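Local coordinates for protein nitrite oxidoreductase subunit B (Kuenenia stuttgartiensis, PDB 7B04) that probably passes electrons through its iron-sulfur clusters, as the NarH-like beta subunit of a complex that interconverts nitrite and nitrate, at residues Trp75-Leu80 with Leu293-Phe297; Asp87-Thr92 with Tyr108-Asp114. All blocks are in the same frame, centred on the assembly; numbering follows the deposited sequence.

In the fold
Interactions 1 and 2 lie on the same side of the chain's centre, about 15 Å apart between their centres, and interaction 2 is nested in the long loop that interaction 1 closes. Helix 75-81 is followed in the chain by strand 89-91, and segment 293-297 is packed against both contacts: Pro295 CG lies 3.7 Å from Trp90 CZ2, and Gln296 CB 3.9 Å from Tyr111 OH. Interaction 1 is the one near a cofactor, with the Phe297 side chain about 8 Å from a bound [4Fe-4S] cluster, whereas interaction 2 is away from the annotated sites. Both reach subunit A of the complex, whose Ile1144 packs on Gln296 and on Trp90.

Interaction 1: Trp75-Leu80 with Leu293-Phe297; sequences WDVKTL and LYPQF
Apolar packing of Trp75, Thr79 and Leu80 against Tyr294 and Phe297 joins the short helix 75-81 to the connection between strands 291-292 and 303-306 of the four-stranded mixed sheet. From the helix side, the outer corner of the Trp75 indole comes up to Tyr294, CH2 lying 3.8 Å from CE2, with the two ring planes at 90°. A methyl of Leu293, CD2, sits at the indole edge. Leu80 divides its branches between the two aromatics: CD1 reaches CE1 of Tyr294 at 3.6 Å, while CD2 reaches CE1 of Phe297. Thr79 adds its methyl to the same end of the Phe297 ring, a position that follows from CG2 standing anti to the backbone N (chi1, measured to OG1, is -60°) and leaves OG1 to make a weak bond back to Trp75 O. Over one face of Phe297, toward the rim, lies CB of Tyr294.

Polar links are few in this buried contact. Asp76 OD2 has its strong partner in Lys66, a salt bridge, and Trp75 NE1 bonds to Glu64. Outside the two segments, Tyr220, which belongs to the pocket of the nearby [4Fe-4S] cluster, shares its hydroxyl between the carbonyls of Leu293 and Tyr294 and packs edge-to-face with Phe297. Across the two segments the hydrogen bonding comes down to one weak contact, Tyr294 OH to Asp76 OD2 at 3.3 Å.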
loop_
_atom_site.group_PDB
_atom_site.type_symbol
_atom_site.label_atom_id
_atom_site.label_comp_id
_atom_site.label_asym_id
_atom_site.label_seq_id
_atom_site.Cartn_x
_atom_site.Cartn_y
_atom_site.Cartn_z
ATOM N N TRP A 75 19.326 9.395 -7.397
ATOM C CA TRP A 75 20.468 8.574 -7.796
ATOM C C TRP A 75 20.793 8.703 -9.285
ATOM O O TRP A 75 21.969 8.713 -9.665
ATOM C CB TRP A 75 20.199 7.109 -7.448
ATOM C CG TRP A 75 19.130 6.519 -8.306
ATOM C CD1 TRP A 75 17.784 6.562 -8.086
ATOM C CD2 TRP A 75 19.314 5.814 -9.539
ATOM N NE1 TRP A 75 17.119 5.916 -9.100
ATOM C CE2 TRP A 75 18.036 5.450 -10.005
ATOM C CE3 TRP A 75 20.435 5.454 -10.292
ATOM C CZ2 TRP A 75 17.849 4.742 -11.189
ATOM C CZ3 TRP A 75 20.247 4.750 -11.466
ATOM C CH2 TRP A 75 18.964 4.400 -11.903
ATOM N N ASP A 76 19.776 8.803 -10.146
ATOM C CA ASP A 76 20.047 8.901 -11.579
ATOM C C ASP A 76 20.742 10.215 -11.916
ATOM O O ASP A 76 21.769 10.226 -12.606
ATOM C CB ASP A 76 18.766 8.728 -12.398
ATOM C CG ASP A 76 17.570 9.413 -11.777
ATOM O OD1 ASP A 76 17.762 10.360 -10.986
ATOM O OD2 ASP A 76 16.430 9.004 -12.092
ATOM N N VAL A 77 20.198 11.335 -11.433
ATOM C CA VAL A 77 20.744 12.641 -11.792
ATOM C C VAL A 77 22.165 12.792 -11.259
ATOM O O VAL A 77 23.027 13.390 -11.915
ATOM C CB VAL A 77 19.810 13.765 -11.303
ATOM C CG1 VAL A 77 18.412 13.516 -11.823
ATOM C CG2 VAL A 77 19.799 13.857 -9.786
ATOM N N LYS A 78 22.431 12.256 -10.063
ATOM C CA LYS A 78 23.767 12.363 -9.486
ATOM C C LYS A 78 24.799 11.654 -10.353
ATOM O O LYS A 78 25.889 12.186 -10.594
ATOM C CB LYS A 78 23.775 11.795 -8.066
ATOM C CG LYS A 78 23.098 12.682 -7.031
ATOM C CD LYS A 78 23.162 12.066 -5.642
ATOM C CE LYS A 78 24.398 12.523 -4.888
ATOM N NZ LYS A 78 24.231 13.897 -4.337
ATOM N N THR A 79 24.474 10.451 -10.830
ATOM C CA THR A 79 25.400 9.699 -11.671
ATOM C C THR A 79 25.437 10.243 -13.096
ATOM O O THR A 79 26.507 10.303 -13.711
ATOM C CB THR A 79 25.021 8.217 -11.673
ATOM O OG1 THR A 79 25.074 7.709 -10.335
ATOM C CG2 THR A 79 25.977 7.420 -12.548
ATOM N N LEU A 80 24.285 10.653 -13.633
ATOM C CA LEU A 80 24.248 11.191 -14.990
ATOM C C LEU A 80 25.043 12.483 -15.112
ATOM O O LEU A 80 25.491 12.820 -16.214
ATOM C CB LEU A 80 22.799 11.423 -15.429
ATOM C CG LEU A 80 21.988 10.200 -15.866
ATOM C CD1 LEU A 80 20.524 10.569 -16.044
ATOM C CD2 LEU A 80 22.549 9.600 -17.146
ATOM N N LEU A 293 17.662 -0.122 -18.826
ATOM C CA LEU A 293 17.645 1.101 -18.034
ATOM C C LEU A 293 19.009 1.777 -18.095
ATOM O O LEU A 293 20.015 1.195 -17.674
ATOM C CB LEU A 293 17.267 0.795 -16.586
ATOM C CG LEU A 293 17.272 1.986 -15.629
ATOM C CD1 LEU A 293 16.217 2.994 -16.046
ATOM C CD2 LEU A 293 17.047 1.527 -14.197
ATOM N N TYR A 294 19.030 3.016 -18.594
ATOM C CA TYR A 294 20.226 3.837 -18.742
ATOM C C TYR A 294 21.384 3.040 -19.339
ATOM O O TYR A 294 22.375 2.775 -18.646
ATOM C CB TYR A 294 20.641 4.434 -17.395
ATOM C CG TYR A 294 19.685 5.476 -16.839
ATOM C CD1 TYR A 294 19.532 6.711 -17.454
ATOM C CD2 TYR A 294 18.945 5.226 -15.688
ATOM C CE1 TYR A 294 18.668 7.664 -16.949
ATOM C CE2 TYR A 294 18.075 6.174 -15.174
ATOM C CZ TYR A 294 17.941 7.391 -15.808
ATOM O OH TYR A 294 17.080 8.339 -15.305
ATOM N N PRO A 295 21.314 2.662 -20.621
ATOM C CA PRO A 295 22.476 2.032 -21.254
ATOM C C PRO A 295 23.650 2.973 -21.389
ATOM O O PRO A 295 24.756 2.513 -21.697
ATOM C CB PRO A 295 21.944 1.599 -22.625
ATOM C CG PRO A 295 20.832 2.555 -22.905
ATOM C CD PRO A 295 20.207 2.876 -21.572
ATOM N N GLN A 296 23.445 4.274 -21.168
ATOM C CA GLN A 296 24.540 5.244 -21.171
ATOM C C GLN A 296 25.662 4.838 -20.235
ATOM O O GLN A 296 26.841 5.048 -20.551
ATOM C CB GLN A 296 24.015 6.610 -20.741
ATOM C CG GLN A 296 22.933 7.214 -21.607
ATOM C CD GLN A 296 21.544 6.980 -21.046
ATOM O OE1 GLN A 296 21.354 6.979 -19.838
ATOM N NE2 GLN A 296 20.566 6.771 -21.928
ATOM N N PHE A 297 25.311 4.243 -19.093
ATOM C CA PHE A 297 26.306 3.875 -18.093
ATOM C C PHE A 297 27.313 2.855 -18.618
ATOM O O PHE A 297 28.483 2.876 -18.212
ATOM C CB PHE A 297 25.597 3.365 -16.843
ATOM C CG PHE A 297 24.744 4.413 -16.168
ATOM C CD1 PHE A 297 25.003 5.763 -16.353
ATOM C CD2 PHE A 297 23.681 4.050 -15.359
ATOM C CE1 PHE A 297 24.226 6.725 -15.740
ATOM C CE2 PHE A 297 22.900 5.007 -14.739
ATOM C CZ PHE A 297 23.174 6.350 -14.933
#

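Interaction 2: Asp87-Thr92 with Tyr108-Asp114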
loop_
_atom_site.group_PDB
_atom_site.type_symbol
_atom_site.label_atom_id
_atom_site.label_comp_id
_atom_site.label_asym_id
_atom_site.label_seq_id
_atom_site.Cartn_x
_atom_site.Cartn_y
_atom_site.Cartn_z
ATOM N N ASP A 87 28.887 15.241 -26.192
ATOM C CA ASP A 87 29.133 14.159 -27.137
ATOM C C ASP A 87 28.332 12.898 -26.837
ATOM O O ASP A 87 28.494 11.899 -27.544
ATOM C CB ASP A 87 30.625 13.814 -27.161
ATOM C CG ASP A 87 31.420 14.724 -28.074
ATOM O OD1 ASP A 87 31.045 14.855 -29.259
ATOM O OD2 ASP A 87 32.421 15.307 -27.609
ATOM N N ASN A 88 27.462 12.921 -25.829
ATOM C CA ASN A 88 26.634 11.764 -25.491
ATOM C C ASN A 88 25.456 11.761 -26.454
ATOM O O ASN A 88 24.409 12.356 -26.197
ATOM C CB ASN A 88 26.179 11.825 -24.038
ATOM C CG ASN A 88 27.330 11.698 -23.053
ATOM O OD1 ASN A 88 28.471 11.446 -23.439
ATOM N ND2 ASN A 88 27.031 11.870 -21.770
ATOM N N ILE A 89 25.625 11.074 -27.581
ATOM C CA ILE A 89 24.647 11.097 -28.663
ATOM C C ILE A 89 24.544 9.708 -29.279
ATOM O O ILE A 89 25.554 9.016 -29.457
ATOM C CB ILE A 89 25.036 12.133 -29.743
ATOM C CG1 ILE A 89 25.122 13.546 -29.158
ATOM C CG2 ILE A 89 24.062 12.111 -30.911
ATOM C CD1 ILE A 89 25.954 14.499 -29.982
ATOM N N TRP A 90 23.317 9.311 -29.614
ATOM C CA TRP A 90 23.053 8.065 -30.320
ATOM C C TRP A 90 22.987 8.329 -31.821
ATOM O O TRP A 90 22.537 9.393 -32.257
ATOM C CB TRP A 90 21.728 7.443 -29.870
ATOM C CG TRP A 90 21.710 6.850 -28.492
ATOM C CD1 TRP A 90 21.405 7.489 -27.324
ATOM C CD2 TRP A 90 21.971 5.484 -28.143
ATOM N NE1 TRP A 90 21.477 6.611 -26.269
ATOM C CE2 TRP A 90 21.823 5.373 -26.745
ATOM C CE3 TRP A 90 22.326 4.348 -28.876
ATOM C CZ2 TRP A 90 22.017 4.171 -26.068
ATOM C CZ3 TRP A 90 22.518 3.155 -28.201
ATOM C CH2 TRP A 90 22.364 3.077 -26.812
ATOM N N TYR A 91 23.459 7.362 -32.614
ATOM C CA TYR A 91 23.323 7.420 -34.070
ATOM C C TYR A 91 22.597 6.173 -34.546
ATOM O O TYR A 91 23.081 5.055 -34.350
ATOM C CB TYR A 91 24.662 7.598 -34.797
ATOM C CG TYR A 91 25.244 8.978 -34.575
ATOM C CD1 TYR A 91 24.414 10.088 -34.632
ATOM C CD2 TYR A 91 26.622 9.195 -34.483
ATOM C CE1 TYR A 91 24.904 11.362 -34.463
ATOM C CE2 TYR A 91 27.129 10.483 -34.337
ATOM C CZ TYR A 91 26.257 11.559 -34.329
ATOM O OH TYR A 91 26.711 12.851 -34.188
ATOM N N THR A 92 21.435 6.372 -35.172
ATOM C CA THR A 92 20.499 5.289 -35.465
ATOM C C THR A 92 20.563 4.710 -36.878
ATOM O O THR A 92 19.991 3.638 -37.105
ATOM C CB THR A 92 19.072 5.799 -35.247
ATOM O OG1 THR A 92 18.816 6.857 -36.180
ATOM C CG2 THR A 92 18.909 6.347 -33.844
ATOM N N TYR A 108 19.942 -0.895 -31.316
ATOM C CA TYR A 108 19.457 0.467 -31.140
ATOM C C TYR A 108 20.255 1.500 -31.921
ATOM O O TYR A 108 19.754 2.606 -32.151
ATOM C CB TYR A 108 19.469 0.839 -29.653
ATOM C CG TYR A 108 18.953 -0.263 -28.759
ATOM C CD1 TYR A 108 17.635 -0.685 -28.841
ATOM C CD2 TYR A 108 19.787 -0.889 -27.842
ATOM C CE1 TYR A 108 17.157 -1.695 -28.034
ATOM C CE2 TYR A 108 19.318 -1.903 -27.027
ATOM C CZ TYR A 108 18.001 -2.302 -27.126
ATOM O OH TYR A 108 17.525 -3.309 -26.320
ATOM N N GLY A 109 21.473 1.172 -32.337
ATOM C CA GLY A 109 22.312 2.132 -33.024
ATOM C C GLY A 109 23.709 2.129 -32.444
ATOM O O GLY A 109 24.199 1.082 -32.010
ATOM N N THR A 110 24.370 3.284 -32.437
ATOM C CA THR A 110 25.693 3.402 -31.837
ATOM C C THR A 110 25.749 4.661 -30.986
ATOM O O THR A 110 25.499 5.762 -31.485
ATOM C CB THR A 110 26.793 3.425 -32.900
ATOM O OG1 THR A 110 26.630 2.304 -33.777
ATOM C CG2 THR A 110 28.163 3.348 -32.243
ATOM N N TYR A 111 26.070 4.491 -29.708
ATOM C CA TYR A 111 26.207 5.594 -28.765
ATOM C C TYR A 111 27.682 5.971 -28.708
ATOM O O TYR A 111 28.521 5.145 -28.334
ATOM C CB TYR A 111 25.676 5.175 -27.391
ATOM C CG TYR A 111 25.859 6.160 -26.251
ATOM C CD1 TYR A 111 25.145 7.352 -26.204
ATOM C CD2 TYR A 111 26.714 5.870 -25.195
ATOM C CE1 TYR A 111 25.301 8.239 -25.149
ATOM C CE2 TYR A 111 26.876 6.748 -24.139
ATOM C CZ TYR A 111 26.169 7.929 -24.120
ATOM O OH TYR A 111 26.333 8.799 -23.067
ATOM N N GLU A 112 27.996 7.214 -29.069
ATOM C CA GLU A 112 29.377 7.671 -29.139
ATOM C C GLU A 112 29.792 8.438 -27.893
ATOM O O GLU A 112 30.856 9.067 -27.887
ATOM C CB GLU A 112 29.593 8.539 -30.383
ATOM C CG GLU A 112 28.963 8.000 -31.662
ATOM C CD GLU A 112 29.813 6.944 -32.350
ATOM O OE1 GLU A 112 30.891 6.600 -31.821
ATOM O OE2 GLU A 112 29.401 6.464 -33.427
ATOM N N GLY A 113 28.980 8.392 -26.836
ATOM C CA GLY A 113 29.351 8.985 -25.572
ATOM C C GLY A 113 30.160 8.033 -24.714
ATOM O O GLY A 113 30.238 6.832 -24.970
ATOM N N ASP A 114 30.766 8.590 -23.673
ATOM C CA ASP A 114 31.652 7.831 -22.801
ATOM C C ASP A 114 30.873 7.161 -21.678
ATOM O O ASP A 114 29.995 7.770 -21.060
ATOM C CB ASP A 114 32.731 8.738 -22.208
ATOM C CG ASP A 114 33.610 9.370 -23.265
ATOM O OD1 ASP A 114 33.678 8.830 -24.389
ATOM O OD2 ASP A 114 34.234 10.410 -22.969
#
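With chi1 at 174°, Tyr111 has CG anti to its backbone N, while Trp90 turns its indole beside its own N and anti to its carbonyl carbon; together these torsions lay Tyr111 over one face of the indole in a two-stranded antiparallel sheet, 89-91 with 110-111. CB of Tyr111 stands 3.6 Å from the centroid of the six-membered ring of Trp90, only 6° off the normal, a CH-pi contact. The phenol ring continues past the five-membered ring, the two planes inclined to each other, until its hydroxyl lies beside Asn88, whose ND2 is bonded to Ile83 O.

Trp90 and Tyr111 form a non-hydrogen-bonded pair, and Tyr91 and Thr110 the hydrogen-bonded pair beside it, with Tyr91 N to Thr110 O at 2.8 Å and Thr110 N to Tyr91 O at 2.9 Å. Glu112 CG lies near CD2 of the Tyr91 ring, the two side chains crossing at about a right angle. In the register, Gly109 lies opposite Thr92 and Gly113 opposite Asn88.

Ile89 and Trp90 also pair in parallel with a strand of subunit A, so the sheet runs on across the interface, where Thr92 OG1 bonds to Asp1147 of subunit A. On the other side of the Trp90-Tyr111 pair, Glu112 N makes a straight bond to Ile89 O, 3.1 Å long with 169° at the hydrogen.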